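PDB 1R6V: fervidolysin from Fervidobacterium pennivorans, which degrades keratin into peptides as a subtilisin-like serine protease, allowing the bacterium to grow on native feathers. Local coordinates for residues A280-M285 against R489-D494; W255-G260 against M285-V290. The protein carries 1 engineered substitution. One frame throughout, in Å; residues are numbered along the deposited sequence.

Interaction 1. Residues A280-M285 against R489-D494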
loop_
_atom_site.group_PDB
_atom_site.type_symbol
_atom_site.label_atom_id
_atom_site.label_comp_id
_atom_site.label_asym_id
_atom_site.label_seq_id
_atom_site.Cartn_x
_atom_site.Cartn_y
_atom_site.Cartn_z
ATOM N N ALA A 280 -4.515 5.837 -4.025
ATOM C CA ALA A 280 -5.422 5.406 -5.073
ATOM C C ALA A 280 -6.551 4.530 -4.510
ATOM O O ALA A 280 -7.715 4.671 -4.893
ATOM C CB ALA A 280 -4.650 4.649 -6.132
ATOM N N PHE A 281 -6.194 3.600 -3.634
ATOM C CA PHE A 281 -7.204 2.750 -3.031
ATOM C C PHE A 281 -8.159 3.560 -2.180
ATOM O O PHE A 281 -9.370 3.320 -2.209
ATOM C CB PHE A 281 -6.559 1.647 -2.193
ATOM C CG PHE A 281 -6.399 0.366 -2.939
ATOM C CD1 PHE A 281 -5.536 0.278 -4.030
ATOM C CD2 PHE A 281 -7.164 -0.741 -2.596
ATOM C CE1 PHE A 281 -5.440 -0.912 -4.789
ATOM C CE2 PHE A 281 -7.080 -1.939 -3.342
ATOM C CZ PHE A 281 -6.220 -2.020 -4.436
ATOM N N ASP A 282 -7.624 4.529 -1.444
ATOM C CA ASP A 282 -8.458 5.368 -0.585
ATOM C C ASP A 282 -9.347 6.289 -1.427
ATOM O O ASP A 282 -10.468 6.610 -1.036
ATOM C CB ASP A 282 -7.576 6.169 0.387
ATOM C CG ASP A 282 -6.901 5.283 1.439
ATOM O OD1 ASP A 282 -7.236 4.070 1.500
ATOM O OD2 ASP A 282 -6.045 5.798 2.199
ATOM N N TYR A 283 -8.837 6.719 -2.584
ATOM C CA TYR A 283 -9.603 7.559 -3.509
ATOM C C TYR A 283 -10.824 6.771 -3.986
ATOM O O TYR A 283 -11.955 7.257 -3.998
ATOM C CB TYR A 283 -8.755 7.895 -4.732
ATOM C CG TYR A 283 -9.440 8.720 -5.806
ATOM C CD1 TYR A 283 -9.436 10.114 -5.745
ATOM C CD2 TYR A 283 -10.023 8.110 -6.923
ATOM C CE1 TYR A 283 -9.983 10.878 -6.778
ATOM C CE2 TYR A 283 -10.571 8.862 -7.957
ATOM C CZ TYR A 283 -10.546 10.246 -7.877
ATOM O OH TYR A 283 -11.079 11.008 -8.889
ATOM N N ALA A 284 -10.583 5.536 -4.407
ATOM C CA ALA A 284 -11.683 4.731 -4.879
ATOM C C ALA A 284 -12.718 4.507 -3.760
ATOM O O ALA A 284 -13.921 4.661 -3.982
ATOM C CB ALA A 284 -11.142 3.377 -5.406
ATOM N N MET A 285 -12.265 4.146 -2.565
ATOM C CA MET A 285 -13.208 3.884 -1.470
ATOM C C MET A 285 -13.972 5.149 -1.047
ATOM O O MET A 285 -15.154 5.077 -0.672
ATOM C CB MET A 285 -12.482 3.235 -0.276
ATOM C CG MET A 285 -12.002 1.806 -0.594
ATOM S SD MET A 285 -11.365 0.810 0.803
ATOM C CE MET A 285 -9.656 1.504 1.020
ATOM N N ARG A 489 -4.419 6.772 8.038
ATOM C CA ARG A 489 -5.854 6.674 7.795
ATOM C C ARG A 489 -6.301 5.247 7.619
ATOM O O ARG A 489 -5.659 4.472 6.910
ATOM C CB ARG A 489 -6.244 7.446 6.524
ATOM C CG ARG A 489 -5.730 8.870 6.442
ATOM C CD ARG A 489 -6.154 9.515 5.120
ATOM N NE ARG A 489 -7.577 9.853 5.108
ATOM C CZ ARG A 489 -8.165 10.624 4.194
ATOM N NH1 ARG A 489 -7.457 11.149 3.198
ATOM N NH2 ARG A 489 -9.464 10.885 4.283
ATOM N N PHE A 490 -7.432 4.918 8.245
ATOM C CA PHE A 490 -8.000 3.576 8.172
ATOM C C PHE A 490 -9.438 3.659 7.666
ATOM O O PHE A 490 -10.360 3.772 8.460
ATOM C CB PHE A 490 -7.990 2.936 9.567
ATOM C CG PHE A 490 -6.604 2.709 10.109
ATOM C CD1 PHE A 490 -5.910 3.732 10.746
ATOM C CD2 PHE A 490 -5.989 1.476 9.950
ATOM C CE1 PHE A 490 -4.612 3.530 11.220
ATOM C CE2 PHE A 490 -4.693 1.259 10.418
ATOM C CZ PHE A 490 -4.005 2.289 11.053
ATOM N N PRO A 491 -9.646 3.562 6.346
ATOM C CA PRO A 491 -11.012 3.645 5.827
ATOM C C PRO A 491 -11.812 2.364 5.883
ATOM O O PRO A 491 -11.284 1.267 5.681
ATOM C CB PRO A 491 -10.817 4.119 4.389
ATOM C CG PRO A 491 -9.486 3.539 4.012
ATOM C CD PRO A 491 -8.644 3.593 5.264
ATOM N N HIS A 492 -13.094 2.526 6.181
ATOM C CA HIS A 492 -14.022 1.412 6.184
ATOM C C HIS A 492 -13.594 0.185 6.960
ATOM O O HIS A 492 -13.821 -0.927 6.521
ATOM C CB HIS A 492 -14.325 1.070 4.727
ATOM C CG HIS A 492 -14.962 2.209 4.000
ATOM N ND1 HIS A 492 -16.306 2.489 4.112
ATOM C CD2 HIS A 492 -14.423 3.223 3.282
ATOM C CE1 HIS A 492 -16.566 3.635 3.507
ATOM N NE2 HIS A 492 -15.441 4.100 2.998
ATOM N N ILE A 493 -13.009 0.408 8.132
ATOM C CA ILE A 493 -12.591 -0.681 8.992
ATOM C C ILE A 493 -13.702 -0.967 10.016
ATOM O O ILE A 493 -14.661 -0.202 10.152
ATOM C CB ILE A 493 -11.280 -0.358 9.778
ATOM C CG1 ILE A 493 -11.482 0.837 10.715
ATOM C CG2 ILE A 493 -10.135 -0.076 8.788
ATOM C CD1 ILE A 493 -10.372 0.950 11.789
ATOM N N ASP A 494 -13.562 -2.083 10.721
ATOM C CA ASP A 494 -14.530 -2.467 11.753
ATOM C C ASP A 494 -14.563 -1.490 12.929
ATOM O O ASP A 494 -13.532 -0.929 13.333
ATOM C CB ASP A 494 -14.171 -3.822 12.393
ATOM C CG ASP A 494 -14.420 -5.002 11.499
ATOM O OD1 ASP A 494 -15.064 -4.847 10.437
ATOM O OD2 ASP A 494 -13.974 -6.117 11.886
HETATM O O HOH W 1 -17.224 5.879 0.820
#
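P491 presents its ring to two side chains of helix 275-286, and the apolar part of the contact centres on its CG. The methyl CE of M285 packs against P491 CG at 3.6 Å, the two side chains crossing at about a right angle; the bend at chi3 (-78°) turns CE away from the line of the chain and onto the proline. From one helical turn earlier, D282 OD1 lies 3.4 Å from the same P491 CG, a polar atom against a ring carbon and not a bond. D282 instead spends its charge on a salt bridge from OD2 to K278, whose NZ also reaches the carbonyl O of R489.

The helix belongs to the subtilisin-like catalytic domain and 489-491 to an edge strand of the Ig-like domain, so this is an interdomain packing surface, away from the annotated sites.

Besides the K278 bridge, a water links the segments. It donates to M285 O at 2.7 Å and accepts a weak bond from H492 NE2 at 3.3 Å, bridging atoms that stand 3.8 Å apart. H492 ND1 is engaged with the backbone N of W404, which helps fix the ring's rotation, while H492 CD2 lies 4.1 Å from M285 CB.

Interaction 2. Residues W255-G260 against M285-V290; sequences WATDHG and MEHGVV
T257 lays its methyl CG2 against the base of the H287 side chain, 3.5 Å from CB, and the methyl continues onto the start of the imidazole, with H287 CG at 3.6 Å. It meets the ring obliquely, and the two side chains cross at about a right angle. The same methyl also reaches V289, whose CG1 lies 4.1 Å from T257 CG2, so one carbon touches both residues that flank G288.

The rotamer of the threonine explains this division of labour. With chi1 at -62°, OG1 sits beside the backbone N and bonds back to the carbonyl O of I253 in its own helix, while CG2 stands anti to that N and projects toward 285-290. Y283 and A284 of helix 275-286 extend the surface met by T257.

Each segment contains the C-terminal end of a helix. Both helices finish in a Schellman motif with a positive-phi glycine as C-prime residue: A261 N bonds to A256 O and G260 N to T257 O in the first, V289 N to A284 O and G288 N to M285 O (2.8 Å) in the second. H287 closes its helix just before the turn, and the turn at G288 sends the chain into strand 290-294, placing V289 beside T257; strand 263-269, parallel to it in the central sheet, follows the first. The contact thus joins the ends of two neighbouring helices of the subtilase alpha/beta domain.

Between the two segments the approaches are those of van der Waals packing, and the ionisable ends do not meet: D258 OD1 and H287 NE2 are 5.2 Å apart. D258 OD1 bonds instead to the hydroxyl of Y283, whose ring meets that of H287 at about 45°. With the threonine hydroxyl committed within its helix, the chemistry implies an attachment that depends on the fit of a methyl group and carries little directional constraint of its own.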
loop_
_atom_site.group_PDB
_atom_site.type_symbol
_atom_site.label_atom_id
_atom_site.label_comp_id
_atom_site.label_asym_id
_atom_site.label_seq_id
_atom_site.Cartn_x
_atom_site.Cartn_y
_atom_site.Cartn_z
ATOM N N TRP A 255 -9.015 6.149 -13.139
ATOM C CA TRP A 255 -9.832 6.151 -14.344
ATOM C C TRP A 255 -11.106 5.331 -14.111
ATOM O O TRP A 255 -12.216 5.771 -14.420
ATOM C CB TRP A 255 -9.048 5.528 -15.501
ATOM C CG TRP A 255 -9.645 5.731 -16.855
ATOM C CD1 TRP A 255 -9.361 6.740 -17.745
ATOM C CD2 TRP A 255 -10.607 4.884 -17.503
ATOM N NE1 TRP A 255 -10.085 6.562 -18.906
ATOM C CE2 TRP A 255 -10.857 5.434 -18.783
ATOM C CE3 TRP A 255 -11.285 3.713 -17.125
ATOM C CZ2 TRP A 255 -11.758 4.848 -19.688
ATOM C CZ3 TRP A 255 -12.185 3.129 -18.030
ATOM C CH2 TRP A 255 -12.409 3.700 -19.291
ATOM N N ALA A 256 -10.947 4.132 -13.557
ATOM C CA ALA A 256 -12.099 3.261 -13.314
ATOM C C ALA A 256 -13.106 3.899 -12.364
ATOM O O ALA A 256 -14.325 3.793 -12.557
ATOM C CB ALA A 256 -11.630 1.921 -12.744
ATOM N N THR A 257 -12.594 4.530 -11.318
ATOM C CA THR A 257 -13.450 5.203 -10.343
ATOM C C THR A 257 -14.201 6.354 -11.008
ATOM O O THR A 257 -15.417 6.510 -10.844
ATOM C CB THR A 257 -12.612 5.781 -9.190
ATOM O OG1 THR A 257 -11.947 4.709 -8.506
ATOM C CG2 THR A 257 -13.503 6.550 -8.196
ATOM N N ASP A 258 -13.458 7.160 -11.752
ATOM C CA ASP A 258 -14.030 8.314 -12.435
ATOM C C ASP A 258 -15.041 7.921 -13.496
ATOM O O ASP A 258 -15.935 8.704 -13.820
ATOM C CB ASP A 258 -12.938 9.155 -13.098
ATOM C CG ASP A 258 -12.109 9.934 -12.102
ATOM O OD1 ASP A 258 -12.463 9.975 -10.902
ATOM O OD2 ASP A 258 -11.093 10.515 -12.528
ATOM N N HIS A 259 -14.896 6.718 -14.049
ATOM C CA HIS A 259 -15.792 6.249 -15.084
ATOM C C HIS A 259 -16.889 5.322 -14.593
ATOM O O HIS A 259 -17.475 4.580 -15.379
ATOM C CB HIS A 259 -14.988 5.596 -16.214
ATOM C CG HIS A 259 -14.247 6.586 -17.056
ATOM N ND1 HIS A 259 -14.659 6.934 -18.325
ATOM C CD2 HIS A 259 -13.196 7.391 -16.769
ATOM C CE1 HIS A 259 -13.899 7.915 -18.780
ATOM N NE2 HIS A 259 -13.003 8.212 -17.855
ATOM N N GLY A 260 -17.147 5.347 -13.289
ATOM C CA GLY A 260 -18.256 4.574 -12.769
ATOM C C GLY A 260 -18.138 3.188 -12.175
ATOM O O GLY A 260 -19.175 2.641 -11.784
ATOM N N MET A 285 -12.265 4.146 -2.565
ATOM C CA MET A 285 -13.208 3.884 -1.470
ATOM C C MET A 285 -13.972 5.149 -1.047
ATOM O O MET A 285 -15.154 5.077 -0.672
ATOM C CB MET A 285 -12.482 3.235 -0.276
ATOM C CG MET A 285 -12.002 1.806 -0.594
ATOM S SD MET A 285 -11.365 0.810 0.803
ATOM C CE MET A 285 -9.656 1.504 1.020
ATOM N N GLU A 286 -13.308 6.296 -1.134
ATOM C CA GLU A 286 -13.949 7.565 -0.779
ATOM C C GLU A 286 -15.052 7.881 -1.782
ATOM O O GLU A 286 -15.999 8.605 -1.472
ATOM C CB GLU A 286 -12.912 8.695 -0.725
ATOM C CG GLU A 286 -12.220 8.795 0.631
ATOM C CD GLU A 286 -11.006 9.712 0.641
ATOM O OE1 GLU A 286 -10.971 10.674 -0.159
ATOM O OE2 GLU A 286 -10.092 9.472 1.465
ATOM N N HIS A 287 -14.929 7.334 -2.987
ATOM C CA HIS A 287 -15.935 7.514 -4.019
ATOM C C HIS A 287 -16.961 6.379 -3.936
ATOM O O HIS A 287 -17.807 6.223 -4.815
ATOM C CB HIS A 287 -15.284 7.555 -5.410
ATOM C CG HIS A 287 -14.611 8.856 -5.718
ATOM N ND1 HIS A 287 -15.247 9.881 -6.387
ATOM C CD2 HIS A 287 -13.385 9.324 -5.391
ATOM C CE1 HIS A 287 -14.442 10.925 -6.457
ATOM N NE2 HIS A 287 -13.307 10.613 -5.859
ATOM N N GLY A 288 -16.865 5.588 -2.866
ATOM C CA GLY A 288 -17.797 4.497 -2.640
ATOM C C GLY A 288 -17.534 3.197 -3.371
ATOM O O GLY A 288 -18.423 2.352 -3.428
ATOM N N VAL A 289 -16.335 3.021 -3.920
ATOM C CA VAL A 289 -16.035 1.789 -4.645
ATOM C C VAL A 289 -15.472 0.740 -3.703
ATOM O O VAL A 289 -14.610 1.036 -2.865
ATOM C CB VAL A 289 -15.011 1.999 -5.788
ATOM C CG1 VAL A 289 -15.361 3.237 -6.629
ATOM C CG2 VAL A 289 -13.641 2.091 -5.223
ATOM N N VAL A 290 -15.956 -0.490 -3.862
ATOM C CA VAL A 290 -15.528 -1.625 -3.047
ATOM C C VAL A 290 -14.308 -2.231 -3.712
ATOM O O VAL A 290 -14.290 -2.383 -4.926
ATOM C CB VAL A 290 -16.657 -2.683 -2.959
ATOM C CG1 VAL A 290 -16.164 -3.955 -2.235
ATOM C CG2 VAL A 290 -17.827 -2.075 -2.193
#

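From the N terminus, the chain leaves helix 246-258, passes through strand 263-269 and enters helix 275-286, where interaction 2 closes a short loop of 24 intervening residues. The chain then goes on through the rest of the catalytic domain and into the Ig-like domain before 489-494 returns to the same helix, closing interaction 1 over 203 residues. The segments alternate along the chain, so the two contacts cross, sharing M285. Their centres are 11 Å apart, and they touch directly: A284 CB packs 3.5 Å from T257 OG1. Helix 275-286 therefore connects helix 246-258 of the protease core with an edge strand of the Ig-like domain.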